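Local coordinates for adhesion and penetration protein autotransporter (Haemophilus influenzae, PDB 3SYJ) that is a probable serine protease that promotes adherence and invasion by binding host cell structures, and whose self-associating passenger domain drives bacterial aggregation, at residues A26-V31 and V39-T44; G20-G25 and A46-F51; G181-Q186 and G204-L209; T146-R151 and M222-A227. One frame throughout, in Å; residues are numbered along the deposited sequence.

Overall arrangement
All four contacts lie in the N-terminal protease domain (peptidase S6, clan PA) beside the passenger's long beta-helix. Contacts 3 and 4 reach the same antiparallel sheet, which holds strands 151-155, 179-182 and 221-226, and meet at Arg151. Contact 4 is the buried one, where backbone bonds frame apolar and aromatic side chains and an arginine; contacts 1 to 3 are partly buried. Contact 3 is largely polar, with side-chain amides and a carboxylate gripping backbone groups. Contact 1 is a hairpin held by backbone bonds and bridged by waters at its exposed side chains. Contact 2 joins the loops flanking that hairpin by one backbone bond and a methionine, and packs through Ala46 and Ile49 against contact 4.

Contact 1. Residues A26-V31 and V39-T44; sequences AQNIKV and VGTSMT
Lys30 and Thr41 face each other as a non-hydrogen-bonded pair in the antiparallel beta hairpin of strands 29-32 and 38-42, part of the protease domain. Their side chains run alongside and point the same way, Lys30 CG passing 4.1 Å from Thr41 OG1. Farther out a water accepts from Lys30 NZ and also bonds to Thr41 OG1, so this face suits a long amine beside a hydroxyl. The methyl of Thr41, anti to its own backbone nitrogen, leans back along the hairpin until CG2 lies 3.5 Å from Asn28 CA. Ile29, Val31 and Ser42 occupy the other, buried face, where Tyr11 of helix 9-17 packs on Val31 and Phe15 on Ser42, while Ile29 meets Lys21 and Phe22. There Ile29 CD1 comes within 4.1 Å of Met43 CB, the two side chains lying side by side.

A bulge interrupts the pairing at each end. Asn28 and Ile29 together face Ser42 in a G1 bulge, and the positive phi of Asn28 (56°) is one that asparagine tolerates well. Val39 and Gly40 together face Val31 in a classic bulge: Val31 O accepts from Val39 N at 2.8 Å and weakly from Gly40 N. At the G1 bulge the side chain of Asn28 crosses that of Thr44 at about a right angle, and Asn28 ND2 donates to a water that in turn donates to Thr44 O. Met43 O is gripped by two donors arriving from opposite faces of its carbonyl plane, Asn28 N at 2.9 Å and Gln27 NE2 at 3.3 Å.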
loop_
_atom_site.group_PDB
_atom_site.type_symbol
_atom_site.label_atom_id
_atom_site.label_comp_id
_atom_site.label_asym_id
_atom_site.label_seq_id
_atom_site.Cartn_x
_atom_site.Cartn_y
_atom_site.Cartn_z
ATOM N N ALA A 26 11.909 4.865 46.064
ATOM C CA ALA A 26 13.119 4.755 45.255
ATOM C C ALA A 26 14.196 3.932 45.957
ATOM O O ALA A 26 14.232 3.856 47.180
ATOM C CB ALA A 26 13.657 6.142 44.896
ATOM N N GLN A 27 15.079 3.320 45.174
ATOM C CA GLN A 27 16.133 2.491 45.733
ATOM C C GLN A 27 17.470 2.627 44.995
ATOM O O GLN A 27 17.532 3.060 43.838
ATOM C CB GLN A 27 15.689 1.025 45.785
ATOM C CG GLN A 27 14.733 0.713 46.922
ATOM C CD GLN A 27 14.671 -0.775 47.238
ATOM O OE1 GLN A 27 13.696 -1.456 46.902
ATOM N NE2 GLN A 27 15.724 -1.289 47.872
ATOM N N ASN A 28 18.543 2.250 45.678
ATOM C CA ASN A 28 19.858 2.275 45.064
ATOM C C ASN A 28 20.235 3.645 44.521
ATOM O O ASN A 28 20.573 3.774 43.348
ATOM C CB ASN A 28 19.919 1.241 43.944
ATOM C CG ASN A 28 19.561 -0.134 44.430
ATOM O OD1 ASN A 28 18.654 -0.770 43.905
ATOM N ND2 ASN A 28 20.248 -0.590 45.465
ATOM N N ILE A 29 20.166 4.669 45.367
ATOM C CA ILE A 29 20.582 6.004 44.951
ATOM C C ILE A 29 22.076 6.182 45.201
ATOM O O ILE A 29 22.548 6.109 46.336
ATOM C CB ILE A 29 19.790 7.124 45.663
ATOM C CG1 ILE A 29 18.292 6.993 45.381
ATOM C CG2 ILE A 29 20.267 8.495 45.213
ATOM C CD1 ILE A 29 17.531 6.267 46.465
ATOM N N LYS A 30 22.819 6.393 44.126
ATOM C CA LYS A 30 24.248 6.621 44.241
ATOM C C LYS A 30 24.514 8.011 44.804
ATOM O O LYS A 30 23.880 8.985 44.403
ATOM C CB LYS A 30 24.922 6.446 42.883
ATOM C CG LYS A 30 24.972 4.991 42.420
ATOM C CD LYS A 30 25.361 4.908 40.951
ATOM C CE LYS A 30 25.315 3.476 40.431
ATOM N NZ LYS A 30 26.292 2.603 41.138
ATOM N N VAL A 31 25.441 8.090 45.751
ATOM C CA VAL A 31 25.808 9.354 46.369
ATOM C C VAL A 31 27.290 9.631 46.144
ATOM O O VAL A 31 28.144 8.879 46.617
ATOM C CB VAL A 31 25.515 9.326 47.875
ATOM C CG1 VAL A 31 26.030 10.594 48.540
ATOM C CG2 VAL A 31 24.025 9.147 48.110
ATOM N N VAL A 39 30.567 7.691 47.241
ATOM C CA VAL A 39 30.681 7.548 48.684
ATOM C C VAL A 39 29.960 6.287 49.135
ATOM O O VAL A 39 30.422 5.572 50.023
ATOM C CB VAL A 39 30.069 8.759 49.417
ATOM C CG1 VAL A 39 30.113 8.549 50.931
ATOM C CG2 VAL A 39 30.784 10.036 49.010
ATOM N N GLY A 40 28.822 6.021 48.502
ATOM C CA GLY A 40 28.004 4.875 48.841
ATOM C C GLY A 40 26.719 4.864 48.044
ATOM O O GLY A 40 26.425 5.799 47.297
ATOM N N THR A 41 25.949 3.793 48.186
ATOM C CA THR A 41 24.662 3.715 47.525
ATOM C C THR A 41 23.565 3.686 48.572
ATOM O O THR A 41 23.595 2.875 49.498
ATOM C CB THR A 41 24.554 2.481 46.638
ATOM O OG1 THR A 41 25.563 2.540 45.631
ATOM C CG2 THR A 41 23.188 2.435 45.969
ATOM N N SER A 42 22.598 4.579 48.419
ATOM C CA SER A 42 21.561 4.749 49.422
ATOM C C SER A 42 20.315 3.898 49.131
ATOM O O SER A 42 19.961 3.668 47.970
ATOM C CB SER A 42 21.194 6.230 49.528
ATOM O OG SER A 42 20.264 6.443 50.570
ATOM N N MET A 43 19.662 3.432 50.196
ATOM C CA MET A 43 18.413 2.666 50.090
ATOM C C MET A 43 18.553 1.420 49.211
ATOM O O MET A 43 17.779 1.220 48.270
ATOM C CB MET A 43 17.269 3.547 49.574
ATOM C CG MET A 43 16.882 4.667 50.525
ATOM S SD MET A 43 16.318 4.044 52.125
ATOM C CE MET A 43 17.151 5.177 53.241
ATOM N N THR A 44 19.541 0.587 49.526
ATOM C CA THR A 44 19.766 -0.646 48.780
ATOM C C THR A 44 18.951 -1.768 49.402
ATOM O O THR A 44 18.693 -2.782 48.763
ATOM C CB THR A 44 21.258 -1.061 48.750
ATOM O OG1 THR A 44 21.709 -1.362 50.076
ATOM C CG2 THR A 44 22.116 0.052 48.174
HETATM O O HOH W 1 19.337 -3.131 46.371
HETATM O O HOH W 2 25.460 1.065 43.185
#

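Contact 2. Residues G20-G25 and A46-F51; sequences GKFTVG and APMIDF
Gly25 N meets a lone pair of Met48 O, in the carbonyl plane, at 2.9 Å and an N-H...O angle of 166°, where two irregular segments pass with their directions 106° apart. Glycine suits the positive phi of Gly25, because a side chain at these backbone angles would jam against the carbonyl oxygen of Val24. The ring of Pro47 comes close to the same residue, its CB lying 3.4 Å from Gly25 O.

Met48 does most of the side-chain work. Its CG is anti to the backbone N (chi1 178°) and rests near Phe22 O; a bend at chi2 then carries CE to 3.8 Å from Phe22 CB. The sulfur lies obliquely to the Phe22 ring, with SD 5.4 Å from the ring centroid, a Met-aromatic contact. A flexible, polarisable chain suits this place between a carbonyl and a ring.

These loops flank the hairpin 29-42 of the S6-type protease domain, one following helix 9-17 and the other preceding strand 61-64. Phe15 of that helix meets the Phe22 ring edge-to-face, and Asn18, just after it, bonds through ND2 to both Phe22 O and Ile49 O.

At the outer side both methyls of Val24 press on Asp50, CG1 at 3.7 Å from Asp50 CB. The carboxylate is held by Ser52 OG at OD1 and by a salt bridge from OD2 to Arg476.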
loop_
_atom_site.group_PDB
_atom_site.type_symbol
_atom_site.label_atom_id
_atom_site.label_comp_id
_atom_site.label_asym_id
_atom_site.label_seq_id
_atom_site.Cartn_x
_atom_site.Cartn_y
_atom_site.Cartn_z
ATOM N N GLY A 20 14.655 15.241 44.287
ATOM C CA GLY A 20 15.726 14.661 43.503
ATOM C C GLY A 20 15.454 13.182 43.288
ATOM O O GLY A 20 14.357 12.784 42.892
ATOM N N LYS A 21 16.450 12.358 43.565
ATOM C CA LYS A 21 16.318 10.933 43.337
ATOM C C LYS A 21 15.655 10.248 44.520
ATOM O O LYS A 21 15.353 9.056 44.464
ATOM C CB LYS A 21 17.683 10.315 43.032
ATOM C CG LYS A 21 18.010 10.357 41.553
ATOM C CD LYS A 21 19.497 10.370 41.282
ATOM C CE LYS A 21 19.756 10.314 39.785
ATOM N NZ LYS A 21 21.062 10.950 39.443
ATOM N N PHE A 22 15.399 11.014 45.573
ATOM C CA PHE A 22 14.893 10.438 46.815
ATOM C C PHE A 22 13.366 10.453 46.919
ATOM O O PHE A 22 12.788 10.738 47.974
ATOM C CB PHE A 22 15.549 11.126 48.008
ATOM C CG PHE A 22 17.041 10.902 48.083
ATOM C CD1 PHE A 22 17.552 9.646 48.409
ATOM C CD2 PHE A 22 17.927 11.930 47.804
ATOM C CE1 PHE A 22 18.917 9.428 48.476
ATOM C CE2 PHE A 22 19.301 11.723 47.870
ATOM C CZ PHE A 22 19.799 10.466 48.210
ATOM N N THR A 23 12.714 10.139 45.806
ATOM C CA THR A 23 11.272 10.035 45.782
ATOM C C THR A 23 10.877 8.806 46.575
ATOM O O THR A 23 11.666 7.864 46.721
ATOM C CB THR A 23 10.778 9.889 44.357
ATOM O OG1 THR A 23 11.561 8.889 43.705
ATOM C CG2 THR A 23 10.923 11.208 43.606
ATOM N N VAL A 24 9.656 8.806 47.089
ATOM C CA VAL A 24 9.219 7.718 47.946
ATOM C C VAL A 24 9.333 6.392 47.198
ATOM O O VAL A 24 8.960 6.300 46.024
ATOM C CB VAL A 24 7.779 7.941 48.443
ATOM C CG1 VAL A 24 7.361 6.818 49.367
ATOM C CG2 VAL A 24 7.676 9.283 49.146
ATOM N N GLY A 25 9.878 5.379 47.873
ATOM C CA GLY A 25 9.986 4.044 47.303
ATOM C C GLY A 25 11.242 3.792 46.490
ATOM O O GLY A 25 11.602 2.638 46.257
ATOM N N ALA A 46 15.962 -1.016 51.442
ATOM C CA ALA A 46 14.601 -0.588 51.729
ATOM C C ALA A 46 14.186 0.437 50.701
ATOM O O ALA A 46 15.029 1.166 50.184
ATOM C CB ALA A 46 14.503 -0.002 53.128
ATOM N N PRO A 47 12.885 0.484 50.379
ATOM C CA PRO A 47 12.376 1.560 49.528
ATOM C C PRO A 47 12.445 2.861 50.318
ATOM O O PRO A 47 12.187 2.837 51.525
ATOM C CB PRO A 47 10.913 1.161 49.297
ATOM C CG PRO A 47 10.835 -0.294 49.677
ATOM C CD PRO A 47 11.825 -0.461 50.767
ATOM N N MET A 48 12.816 3.962 49.668
ATOM C CA MET A 48 12.939 5.256 50.347
ATOM C C MET A 48 11.708 5.593 51.190
ATOM O O MET A 48 10.577 5.537 50.706
ATOM C CB MET A 48 13.172 6.381 49.335
ATOM C CG MET A 48 13.259 7.762 49.959
ATOM S SD MET A 48 14.738 8.026 50.980
ATOM C CE MET A 48 14.535 9.755 51.405
ATOM N N ILE A 49 11.945 5.965 52.444
ATOM C CA ILE A 49 10.893 6.316 53.391
ATOM C C ILE A 49 9.978 7.438 52.859
ATOM O O ILE A 49 10.399 8.277 52.069
ATOM C CB ILE A 49 11.536 6.741 54.740
ATOM C CG1 ILE A 49 10.505 6.830 55.860
ATOM C CG2 ILE A 49 12.293 8.058 54.594
ATOM C CD1 ILE A 49 11.118 7.117 57.217
ATOM N N ASP A 50 8.722 7.447 53.285
ATOM C CA ASP A 50 7.815 8.527 52.927
ATOM C C ASP A 50 7.842 9.499 54.091
ATOM O O ASP A 50 7.277 9.216 55.147
ATOM C CB ASP A 50 6.402 7.979 52.722
ATOM C CG ASP A 50 5.411 9.032 52.211
ATOM O OD1 ASP A 50 5.612 10.247 52.432
ATOM O OD2 ASP A 50 4.402 8.629 51.592
ATOM N N PHE A 51 8.515 10.631 53.911
ATOM C CA PHE A 51 8.678 11.597 54.998
ATOM C C PHE A 51 7.438 12.496 55.185
ATOM O O PHE A 51 7.423 13.373 56.052
ATOM C CB PHE A 51 9.929 12.463 54.785
ATOM C CG PHE A 51 11.212 11.852 55.320
ATOM C CD1 PHE A 51 11.269 11.307 56.605
ATOM C CD2 PHE A 51 12.373 11.880 54.556
ATOM C CE1 PHE A 51 12.448 10.779 57.106
ATOM C CE2 PHE A 51 13.565 11.355 55.053
ATOM C CZ PHE A 51 13.601 10.793 56.326
#

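Contact 3. Residues G181-Q186 and G204-L209; sequences GNTHNQ and GEYGPL
A chi1 of 58° sets Asn182 CG between its backbone N and carbonyl carbon, a compact setting that lays the amide against Tyr206 O and brings Asn182 OD1 to Leu209 N, from which it accepts at 2.9 Å. Asn182 ND2 bonds to the neighbouring Thr183 O, with a weak bond to Gly207 O besides. Asparagine suits the place because it can both accept and donate to a chain that is not paired as a strand.

Farther along, the bonds run both ways. Glu205 N approaches Asn185 OD1 in the carbonyl plane, at 2.7 Å and nearly straight (172°). In return Glu205, whose chi1 of 71° is likewise compact and whose chain is extended beyond CG, accepts Gln186 N at OE2, 2.7 Å away and from above the carboxylate plane. A water donates to Thr183 O and Asn185 OD1 and accepts from Tyr206 N.

Gly204 to Gly207 form a type I turn, which presents Tyr206 toward the other segment. His184 O stands at the edge of the Tyr206 ring, 3.4 Å from Tyr206 CD2, and also accepts from Thr183 OG1.

Strand 179-182 pairs with strand 151-155 in the protease domain's antiparallel sheet, Gly181 and Thr183 bonding through their backbones to Arg153 and Arg151, while Leu209, two residues after the turn, packs against Tyr11, Tyr12 and Phe15 of helix 9-17.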
loop_
_atom_site.group_PDB
_atom_site.type_symbol
_atom_site.label_atom_id
_atom_site.label_comp_id
_atom_site.label_asym_id
_atom_site.label_seq_id
_atom_site.Cartn_x
_atom_site.Cartn_y
_atom_site.Cartn_z
ATOM N N GLY A 181 18.865 12.379 56.443
ATOM C CA GLY A 181 19.776 11.408 55.851
ATOM C C GLY A 181 19.616 10.132 56.646
ATOM O O GLY A 181 18.711 10.050 57.472
ATOM N N ASN A 182 20.459 9.134 56.425
ATOM C CA ASN A 182 20.446 7.998 57.346
ATOM C C ASN A 182 21.026 8.420 58.697
ATOM O O ASN A 182 21.683 9.459 58.793
ATOM C CB ASN A 182 21.144 6.758 56.776
ATOM C CG ASN A 182 22.588 7.009 56.392
ATOM O OD1 ASN A 182 22.884 7.403 55.267
ATOM N ND2 ASN A 182 23.502 6.746 57.323
ATOM N N THR A 183 20.759 7.652 59.746
ATOM C CA THR A 183 21.312 7.987 61.057
ATOM C C THR A 183 22.778 7.578 61.141
ATOM O O THR A 183 23.285 6.852 60.282
ATOM C CB THR A 183 20.558 7.288 62.196
ATOM O OG1 THR A 183 20.807 5.875 62.150
ATOM C CG2 THR A 183 19.072 7.546 62.072
ATOM N N HIS A 184 23.453 8.040 62.184
ATOM C CA HIS A 184 24.800 7.572 62.467
ATOM C C HIS A 184 24.745 6.119 62.913
ATOM O O HIS A 184 23.664 5.526 63.000
ATOM C CB HIS A 184 25.468 8.444 63.535
ATOM C CG HIS A 184 26.087 9.692 62.988
ATOM N ND1 HIS A 184 27.308 9.696 62.347
ATOM C CD2 HIS A 184 25.645 10.972 62.962
ATOM C CE1 HIS A 184 27.596 10.925 61.958
ATOM N NE2 HIS A 184 26.603 11.717 62.318
ATOM N N ASN A 185 25.914 5.554 63.197
ATOM C CA ASN A 185 26.031 4.161 63.613
ATOM C C ASN A 185 25.462 3.914 64.999
ATOM O O ASN A 185 25.380 4.825 65.826
ATOM C CB ASN A 185 27.494 3.734 63.619
ATOM C CG ASN A 185 28.103 3.718 62.237
ATOM O OD1 ASN A 185 27.415 3.522 61.239
ATOM N ND2 ASN A 185 29.410 3.908 62.175
ATOM N N GLN A 186 25.094 2.659 65.239
ATOM C CA GLN A 186 24.608 2.204 66.533
ATOM C C GLN A 186 25.692 2.347 67.599
ATOM O O GLN A 186 26.814 1.875 67.424
ATOM C CB GLN A 186 24.155 0.749 66.427
ATOM C CG GLN A 186 23.685 0.143 67.731
ATOM C CD GLN A 186 22.415 0.785 68.258
ATOM O OE1 GLN A 186 22.471 1.670 69.114
ATOM N NE2 GLN A 186 21.261 0.342 67.754
ATOM N N GLY A 204 28.519 5.577 56.832
ATOM C CA GLY A 204 28.203 4.748 57.979
ATOM C C GLY A 204 27.514 3.442 57.628
ATOM O O GLY A 204 27.278 3.140 56.453
ATOM N N GLU A 205 27.189 2.666 58.656
ATOM C CA GLU A 205 26.588 1.351 58.469
ATOM C C GLU A 205 25.152 1.474 57.971
ATOM O O GLU A 205 24.588 0.513 57.458
ATOM C CB GLU A 205 26.661 0.527 59.763
ATOM C CG GLU A 205 25.735 1.003 60.867
ATOM C CD GLU A 205 26.273 0.697 62.263
ATOM O OE1 GLU A 205 27.458 0.303 62.376
ATOM O OE2 GLU A 205 25.517 0.857 63.248
ATOM N N TYR A 206 24.569 2.665 58.103
ATOM C CA TYR A 206 23.235 2.908 57.553
ATOM C C TYR A 206 23.239 3.712 56.252
ATOM O O TYR A 206 22.173 4.034 55.722
ATOM C CB TYR A 206 22.299 3.558 58.574
ATOM C CG TYR A 206 22.005 2.692 59.778
ATOM C CD1 TYR A 206 21.313 1.492 59.655
ATOM C CD2 TYR A 206 22.410 3.086 61.044
ATOM C CE1 TYR A 206 21.042 0.704 60.768
ATOM C CE2 TYR A 206 22.148 2.316 62.155
ATOM C CZ TYR A 206 21.465 1.128 62.021
ATOM O OH TYR A 206 21.220 0.381 63.158
ATOM N N GLY A 207 24.424 4.012 55.724
ATOM C CA GLY A 207 24.515 4.649 54.419
ATOM C C GLY A 207 25.476 5.822 54.330
ATOM O O GLY A 207 26.126 6.186 55.307
ATOM N N PRO A 208 25.561 6.432 53.146
ATOM C CA PRO A 208 26.558 7.470 52.874
ATOM C C PRO A 208 26.180 8.848 53.424
ATOM O O PRO A 208 26.989 9.766 53.331
ATOM C CB PRO A 208 26.589 7.537 51.340
ATOM C CG PRO A 208 25.451 6.657 50.845
ATOM C CD PRO A 208 24.631 6.242 52.021
ATOM N N LEU A 209 24.973 9.007 53.959
ATOM C CA LEU A 209 24.517 10.329 54.385
ATOM C C LEU A 209 24.142 10.371 55.855
ATOM O O LEU A 209 23.001 10.670 56.194
ATOM C CB LEU A 209 23.325 10.778 53.534
ATOM C CG LEU A 209 23.584 10.932 52.031
ATOM C CD1 LEU A 209 22.267 11.022 51.270
ATOM C CD2 LEU A 209 24.468 12.139 51.721
HETATM O O HOH W 3 25.502 4.917 59.611
HETATM O O HOH W 4 28.542 0.444 65.211
#

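Contact 4. Residues T146-R151 and M222-A227; sequences TKYPER and MFIYDA
Ile224 reaches with its end methyl for two side chains. CG1 is anti to the backbone N (chi1 -163°) and the chain stays extended, bringing CD1 to 3.4 Å from Tyr148 CB and over the centre of one face of the Arg151 guanidinium, 3.9 Å above its plane. The edge of that guanidinium receives Met222 SD in plane, through a weak bond from Arg151 NH1 at 3.7 Å. A bend at chi3 (-89°) turns the guanidinium there, while the stem crosses the methionine, Arg151 CD lying 3.3 Å from Met222 CE, so a long side chain gives both an apolar stem and a flat polar end. Pro149 CG stands at the edge of the Tyr225 ring.

The backbones set these groups in place. Arg151 and Ile224 form an antiparallel non-hydrogen-bonded pair where strand 151-155 begins beside strand 221-226, in an antiparallel sheet consistent with the chymotrypsin-like beta-barrel of a clan PA serine protease. Tyr225 N donates to Glu150 O at 2.9 Å, and Ala227 N donates to Lys147 O at 2.8 Å. Between these bonds Tyr148 CA makes a 3.1 Å CA-H...O contact with Tyr225 O, the same oxygen that lies at the edge of the Tyr148 ring.

In the next shell, a water links Tyr148 OH to Asp226 OD2, while Asp226 OD1 accepts from Lys229 N. Trp232 meets the Tyr225 ring edge-to-face, and Glu150 OE2 takes the backbone N-H of Lys45. The Met222 side chain lies about 12 Å from that of Ser218, the probable active-site serine.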
loop_
_atom_site.group_PDB
_atom_site.type_symbol
_atom_site.label_atom_id
_atom_site.label_comp_id
_atom_site.label_asym_id
_atom_site.label_seq_id
_atom_site.Cartn_x
_atom_site.Cartn_y
_atom_site.Cartn_z
ATOM N N THR A 146 20.335 -7.092 60.034
ATOM C CA THR A 146 19.709 -7.964 59.050
ATOM C C THR A 146 18.208 -7.736 59.113
ATOM O O THR A 146 17.547 -7.562 58.094
ATOM C CB THR A 146 20.010 -9.442 59.328
ATOM O OG1 THR A 146 21.408 -9.690 59.139
ATOM C CG2 THR A 146 19.224 -10.325 58.379
ATOM N N LYS A 147 17.681 -7.716 60.330
ATOM C CA LYS A 147 16.271 -7.427 60.560
ATOM C C LYS A 147 15.969 -5.945 60.318
ATOM O O LYS A 147 14.917 -5.596 59.776
ATOM C CB LYS A 147 15.882 -7.834 61.985
ATOM C CG LYS A 147 14.405 -7.658 62.344
ATOM C CD LYS A 147 14.161 -8.098 63.791
ATOM C CE LYS A 147 12.738 -7.822 64.268
ATOM N NZ LYS A 147 12.610 -8.027 65.749
ATOM N N TYR A 148 16.903 -5.084 60.716
ATOM C CA TYR A 148 16.749 -3.637 60.598
ATOM C C TYR A 148 17.915 -3.029 59.821
ATOM O O TYR A 148 18.835 -2.471 60.420
ATOM C CB TYR A 148 16.714 -3.013 61.989
ATOM C CG TYR A 148 15.550 -3.466 62.841
ATOM C CD1 TYR A 148 14.252 -3.073 62.546
ATOM C CD2 TYR A 148 15.753 -4.274 63.947
ATOM C CE1 TYR A 148 13.189 -3.478 63.329
ATOM C CE2 TYR A 148 14.697 -4.686 64.739
ATOM C CZ TYR A 148 13.420 -4.286 64.428
ATOM O OH TYR A 148 12.376 -4.701 65.221
ATOM N N PRO A 149 17.882 -3.140 58.487
ATOM C CA PRO A 149 19.005 -2.751 57.624
ATOM C C PRO A 149 19.136 -1.251 57.407
ATOM O O PRO A 149 20.253 -0.765 57.243
ATOM C CB PRO A 149 18.670 -3.418 56.292
ATOM C CG PRO A 149 17.210 -3.595 56.304
ATOM C CD PRO A 149 16.791 -3.778 57.732
ATOM N N GLU A 150 18.015 -0.537 57.389
ATOM C CA GLU A 150 18.030 0.899 57.143
ATOM C C GLU A 150 17.509 1.685 58.344
ATOM O O GLU A 150 16.637 1.218 59.083
ATOM C CB GLU A 150 17.225 1.225 55.886
ATOM C CG GLU A 150 17.634 0.407 54.665
ATOM C CD GLU A 150 18.835 0.971 53.928
ATOM O OE1 GLU A 150 19.433 1.956 54.413
ATOM O OE2 GLU A 150 19.180 0.436 52.850
ATOM N N ARG A 151 18.065 2.873 58.548
ATOM C CA ARG A 151 17.652 3.743 59.640
ATOM C C ARG A 151 17.869 5.188 59.201
ATOM O O ARG A 151 18.922 5.508 58.649
ATOM C CB ARG A 151 18.451 3.440 60.915
ATOM C CG ARG A 151 17.573 3.313 62.148
ATOM C CD ARG A 151 18.264 3.693 63.444
ATOM N NE ARG A 151 18.954 2.590 64.103
ATOM C CZ ARG A 151 18.739 2.199 65.360
ATOM N NH1 ARG A 151 17.838 2.803 66.115
ATOM N NH2 ARG A 151 19.438 1.198 65.868
ATOM N N MET A 222 13.035 9.578 64.479
ATOM C CA MET A 222 14.046 8.692 63.945
ATOM C C MET A 222 13.303 7.419 63.555
ATOM O O MET A 222 12.486 6.916 64.323
ATOM C CB MET A 222 15.118 8.456 65.014
ATOM C CG MET A 222 16.181 7.436 64.686
ATOM S SD MET A 222 15.946 5.881 65.557
ATOM C CE MET A 222 15.325 4.900 64.227
ATOM N N PHE A 223 13.560 6.924 62.346
ATOM C CA PHE A 223 12.802 5.811 61.788
ATOM C C PHE A 223 13.690 4.612 61.527
ATOM O O PHE A 223 14.860 4.761 61.188
ATOM C CB PHE A 223 12.152 6.224 60.464
ATOM C CG PHE A 223 11.266 7.424 60.572
ATOM C CD1 PHE A 223 9.904 7.277 60.784
ATOM C CD2 PHE A 223 11.791 8.702 60.459
ATOM C CE1 PHE A 223 9.074 8.387 60.886
ATOM C CE2 PHE A 223 10.971 9.817 60.555
ATOM C CZ PHE A 223 9.605 9.655 60.769
ATOM N N ILE A 224 13.129 3.416 61.667
ATOM C CA ILE A 224 13.889 2.207 61.397
ATOM C C ILE A 224 13.125 1.303 60.439
ATOM O O ILE A 224 11.894 1.208 60.502
ATOM C CB ILE A 224 14.278 1.466 62.706
ATOM C CG1 ILE A 224 15.412 0.458 62.454
ATOM C CG2 ILE A 224 13.052 0.819 63.367
ATOM C CD1 ILE A 224 15.998 -0.134 63.721
ATOM N N TYR A 225 13.848 0.663 59.526
ATOM C CA TYR A 225 13.202 -0.233 58.583
ATOM C C TYR A 225 13.176 -1.667 59.101
ATOM O O TYR A 225 14.226 -2.265 59.342
ATOM C CB TYR A 225 13.895 -0.197 57.224
ATOM C CG TYR A 225 13.116 -0.930 56.139
ATOM C CD1 TYR A 225 11.945 -0.394 55.628
ATOM C CD2 TYR A 225 13.550 -2.150 55.639
ATOM C CE1 TYR A 225 11.227 -1.040 54.641
ATOM C CE2 TYR A 225 12.838 -2.812 54.651
ATOM C CZ TYR A 225 11.672 -2.248 54.155
ATOM O OH TYR A 225 10.946 -2.872 53.172
ATOM N N ASP A 226 11.968 -2.203 59.273
ATOM C CA ASP A 226 11.770 -3.612 59.595
ATOM C C ASP A 226 11.705 -4.409 58.292
ATOM O O ASP A 226 10.742 -4.296 57.541
ATOM C CB ASP A 226 10.476 -3.792 60.394
ATOM C CG ASP A 226 10.307 -5.202 60.938
ATOM O OD1 ASP A 226 10.607 -6.174 60.214
ATOM O OD2 ASP A 226 9.862 -5.339 62.097
ATOM N N ALA A 227 12.733 -5.206 58.024
ATOM C CA ALA A 227 12.845 -5.921 56.751
ATOM C C ALA A 227 11.926 -7.139 56.680
ATOM O O ALA A 227 11.532 -7.571 55.596
ATOM C CB ALA A 227 14.288 -6.337 56.504
HETATM O O HOH W 5 9.847 -3.793 64.370
#